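PDB 4G75: phosphodiesterase from Pseudomonas aeruginosa, which acts as a colicin M-like bacteriocin, a magnesium-binding hydrolase that probably kills rival bacteria by degrading the lipid-linked precursors of peptidoglycan. Local coordinates for residues D88-P93 with P127-P132. Numbering follows the deposited sequence.
Sequences DIFDLP and PSWDRP
The Phe-90 ring is sandwiched between the guanidinium of Arg-131 on one face and Pro-127 on the other, with Trp-129 and a backbone carbonyl at its rim. The Phe-90 ring and the Arg-131 guanidinium lie flat on each other, their planes 2° apart and centres 3.9 Å apart, a stacked cation-pi pair in which NH1 sits over the middle of the ring. From the opposite face Pro-127 CB makes a CH-pi contact, 4.1 Å from the centroid of the Phe-90 ring. At the rim, Phe-90 CE1 comes within 3.3 Å of Ser-128 O, while an edge of the ring is directed at the indole face in an offset edge-to-face pair. The loop leading to helix 143-153 is thereby laid along helix 81-102, in the helical part of this colicin M-like protein and away from the magnesium site. Pro-93, with no N-H for the Ile-89 carbonyl one turn back, kinks that helix. Arg-131 NH1 and NH2 both donate to Phe-90 O, at 2.8 and 3.0 Å respectively, NH2 in the carbonyl plane on a lone pair and NH1 tilted from it. A bend at chi3 (-74°) turns the arginine flat over the ring, and the paired bonds restrict its rotation there. The same corner of the indole serves both Phe-90 and Ile-89: Trp-129 CZ3 lies 3.7 Å from Phe-90 CB and 4.0 Å from Ile-89 CG2.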
ATOM      1  N   ASP A  88     -15.553   0.327   2.830  1.00  7.01           N
ATOM      2  CA  ASP A  88     -14.200   0.875   2.884  1.00  5.90           C
ATOM      3  C   ASP A  88     -13.252  -0.013   2.070  1.00  6.08           C
ATOM      4  O   ASP A  88     -12.353   0.478   1.384  1.00  9.04           O
ATOM      5  CB  ASP A  88     -13.694   0.991   4.328  1.00  9.12           C
ATOM      6  CG  ASP A  88     -14.132   2.279   5.019  1.00  9.36           C
ATOM      7  OD1 ASP A  88     -15.017   3.007   4.495  1.00 10.44           O
ATOM      8  OD2 ASP A  88     -13.587   2.556   6.112  1.00  8.90           O
ATOM      9  N   ILE A  89     -13.454  -1.327   2.149  1.00  7.76           N
ATOM     10  CA  ILE A  89     -12.641  -2.254   1.363  1.00 10.37           C
ATOM     11  C   ILE A  89     -12.870  -2.012  -0.133  1.00  8.47           C
ATOM     12  O   ILE A  89     -11.956  -2.141  -0.945  1.00 10.74           O
ATOM     13  CB  ILE A  89     -12.913  -3.724   1.763  1.00  6.73           C
ATOM     14  CG1 ILE A  89     -12.375  -3.993   3.171  1.00  6.10           C
ATOM     15  CG2 ILE A  89     -12.279  -4.704   0.765  1.00  6.60           C
ATOM     16  CD1 ILE A  89     -10.902  -3.705   3.336  1.00  9.91           C
ATOM     17  N   PHE A  90     -14.083  -1.612  -0.491  1.00  8.23           N
ATOM     18  CA  PHE A  90     -14.379  -1.234  -1.870  1.00 11.60           C
ATOM     19  C   PHE A  90     -13.731   0.100  -2.241  1.00  5.67           C
ATOM     20  O   PHE A  90     -13.145   0.231  -3.307  1.00  9.68           O
ATOM     21  CB  PHE A  90     -15.901  -1.159  -2.072  1.00 10.96           C
ATOM     22  CG  PHE A  90     -16.331  -0.868  -3.492  1.00  5.99           C
ATOM     23  CD1 PHE A  90     -16.320  -1.866  -4.458  1.00 11.42           C
ATOM     24  CD2 PHE A  90     -16.799   0.390  -3.846  1.00  9.30           C
ATOM     25  CE1 PHE A  90     -16.745  -1.605  -5.762  1.00  9.93           C
ATOM     26  CE2 PHE A  90     -17.227   0.654  -5.145  1.00  8.99           C
ATOM     27  CZ  PHE A  90     -17.192  -0.343  -6.106  1.00 11.34           C
ATOM     28  N   ASP A  91     -13.837   1.086  -1.355  1.00  6.59           N
ATOM     29  CA  ASP A  91     -13.443   2.458  -1.669  1.00  8.53           C
ATOM     30  C   ASP A  91     -11.939   2.690  -1.668  1.00  9.41           C
ATOM     31  O   ASP A  91     -11.417   3.416  -2.520  1.00  6.02           O
ATOM     32  CB  ASP A  91     -14.086   3.441  -0.690  1.00  5.44           C
ATOM     33  CG  ASP A  91     -15.566   3.640  -0.948  1.00  4.25           C
ATOM     34  OD1 ASP A  91     -16.027   3.302  -2.059  1.00  9.21           O
ATOM     35  OD2 ASP A  91     -16.260   4.138  -0.037  1.00  7.50           O
ATOM     36  N   LEU A  92     -11.251   2.091  -0.702  1.00  8.88           N
ATOM     37  CA  LEU A  92      -9.821   2.326  -0.542  1.00  8.69           C
ATOM     38  C   LEU A  92      -8.967   2.039  -1.794  1.00  9.10           C
ATOM     39  O   LEU A  92      -8.112   2.847  -2.155  1.00  6.76           O
ATOM     40  CB  LEU A  92      -9.284   1.610   0.706  1.00  7.58           C
ATOM     41  CG  LEU A  92      -9.652   2.309   2.025  1.00  8.54           C
ATOM     42  CD1 LEU A  92      -9.553   1.347   3.203  1.00  9.70           C
ATOM     43  CD2 LEU A  92      -8.792   3.560   2.256  1.00  9.19           C
ATOM     44  N   PRO A  93      -9.193   0.902  -2.472  1.00  6.17           N
ATOM     45  CA  PRO A  93      -8.370   0.683  -3.671  1.00  7.95           C
ATOM     46  C   PRO A  93      -8.672   1.685  -4.776  1.00  7.86           C
ATOM     47  O   PRO A  93      -7.786   1.998  -5.576  1.00  7.80           O
ATOM     48  CB  PRO A  93      -8.782  -0.720  -4.143  1.00 12.61           C
ATOM     49  CG  PRO A  93      -9.445  -1.351  -2.995  1.00 20.49           C
ATOM     50  CD  PRO A  93     -10.030  -0.263  -2.148  1.00  5.58           C
ATOM     51  N   PRO A 127     -21.140  -5.024  -2.967  1.00 21.57           N
ATOM     52  CA  PRO A 127     -20.708  -4.233  -4.126  1.00 13.46           C
ATOM     53  C   PRO A 127     -20.187  -5.113  -5.259  1.00 17.22           C
ATOM     54  O   PRO A 127     -19.947  -6.302  -5.052  1.00 17.57           O
ATOM     55  CB  PRO A 127     -19.531  -3.407  -3.576  1.00 22.96           C
ATOM     56  CG  PRO A 127     -19.468  -3.694  -2.097  1.00 24.33           C
ATOM     57  CD  PRO A 127     -20.127  -5.014  -1.902  1.00 22.51           C
ATOM     58  N   SER A 128     -19.996  -4.513  -6.431  1.00 20.01           N
ATOM     59  CA  SER A 128     -19.426  -5.201  -7.582  1.00 18.70           C
ATOM     60  C   SER A 128     -17.904  -5.107  -7.551  1.00 14.50           C
ATOM     61  O   SER A 128     -17.336  -4.059  -7.858  1.00 17.65           O
ATOM     62  CB  SER A 128     -19.961  -4.585  -8.876  1.00 35.05           C
ATOM     63  OG  SER A 128     -19.264  -5.077 -10.007  1.00 41.96           O
ATOM     64  N   TRP A 129     -17.251  -6.210  -7.191  1.00 20.53           N
ATOM     65  CA  TRP A 129     -15.809  -6.219  -6.950  1.00 19.45           C
ATOM     66  C   TRP A 129     -14.948  -6.244  -8.213  1.00 18.13           C
ATOM     67  O   TRP A 129     -13.762  -5.923  -8.164  1.00 26.50           O
ATOM     68  CB  TRP A 129     -15.433  -7.400  -6.053  1.00 14.96           C
ATOM     69  CG  TRP A 129     -16.086  -7.351  -4.695  1.00 25.15           C
ATOM     70  CD1 TRP A 129     -17.100  -8.151  -4.239  1.00 25.31           C
ATOM     71  CD2 TRP A 129     -15.777  -6.450  -3.625  1.00 13.53           C
ATOM     72  NE1 TRP A 129     -17.434  -7.804  -2.949  1.00 17.12           N
ATOM     73  CE2 TRP A 129     -16.642  -6.760  -2.551  1.00 18.75           C
ATOM     74  CE3 TRP A 129     -14.858  -5.409  -3.469  1.00 13.92           C
ATOM     75  CZ2 TRP A 129     -16.602  -6.075  -1.339  1.00 16.17           C
ATOM     76  CZ3 TRP A 129     -14.824  -4.727  -2.261  1.00 15.64           C
ATOM     77  CH2 TRP A 129     -15.690  -5.063  -1.216  1.00 16.51           C
ATOM     78  N   ASP A 130     -15.537  -6.631  -9.339  1.00 19.06           N
ATOM     79  CA  ASP A 130     -14.780  -6.770 -10.580  1.00 22.99           C
ATOM     80  C   ASP A 130     -14.365  -5.414 -11.151  1.00 21.06           C
ATOM     81  O   ASP A 130     -15.179  -4.697 -11.730  1.00 22.19           O
ATOM     82  CB  ASP A 130     -15.589  -7.557 -11.615  1.00 30.15           C
ATOM     83  CG  ASP A 130     -14.790  -7.868 -12.867  1.00 37.08           C
ATOM     84  OD1 ASP A 130     -13.555  -8.030 -12.763  1.00 34.09           O
ATOM     85  OD2 ASP A 130     -15.399  -7.957 -13.955  1.00 48.19           O
ATOM     86  N   ARG A 131     -13.090  -5.071 -10.985  1.00 15.47           N
ATOM     87  CA  ARG A 131     -12.580  -3.786 -11.443  1.00 11.34           C
ATOM     88  C   ARG A 131     -11.173  -3.965 -12.024  1.00 15.93           C
ATOM     89  O   ARG A 131     -10.184  -3.558 -11.416  1.00 12.90           O
ATOM     90  CB  ARG A 131     -12.573  -2.779 -10.283  1.00 16.74           C
ATOM     91  CG  ARG A 131     -13.964  -2.506  -9.697  1.00 13.72           C
ATOM     92  CD  ARG A 131     -13.929  -1.535  -8.512  1.00 14.76           C
ATOM     93  NE  ARG A 131     -13.398  -2.153  -7.297  1.00 14.53           N
ATOM     94  CZ  ARG A 131     -13.217  -1.503  -6.149  1.00  8.78           C
ATOM     95  NH1 ARG A 131     -13.531  -0.214  -6.053  1.00 12.24           N
ATOM     96  NH2 ARG A 131     -12.723  -2.138  -5.096  1.00 18.59           N
ATOM     97  N   PRO A 132     -11.084  -4.571 -13.219  1.00 18.30           N
ATOM     98  CA  PRO A 132      -9.796  -4.986 -13.788  1.00 16.11           C
ATOM     99  C   PRO A 132      -8.881  -3.810 -14.115  1.00 13.70           C
ATOM    100  O   PRO A 132      -7.671  -4.002 -14.201  1.00 15.75           O
ATOM    101  CB  PRO A 132     -10.196  -5.704 -15.087  1.00 21.49           C
ATOM    102  CG  PRO A 132     -11.682  -5.886 -15.017  1.00 25.06           C
ATOM    103  CD  PRO A 132     -12.197  -4.794 -14.151  1.00 27.63           C
TER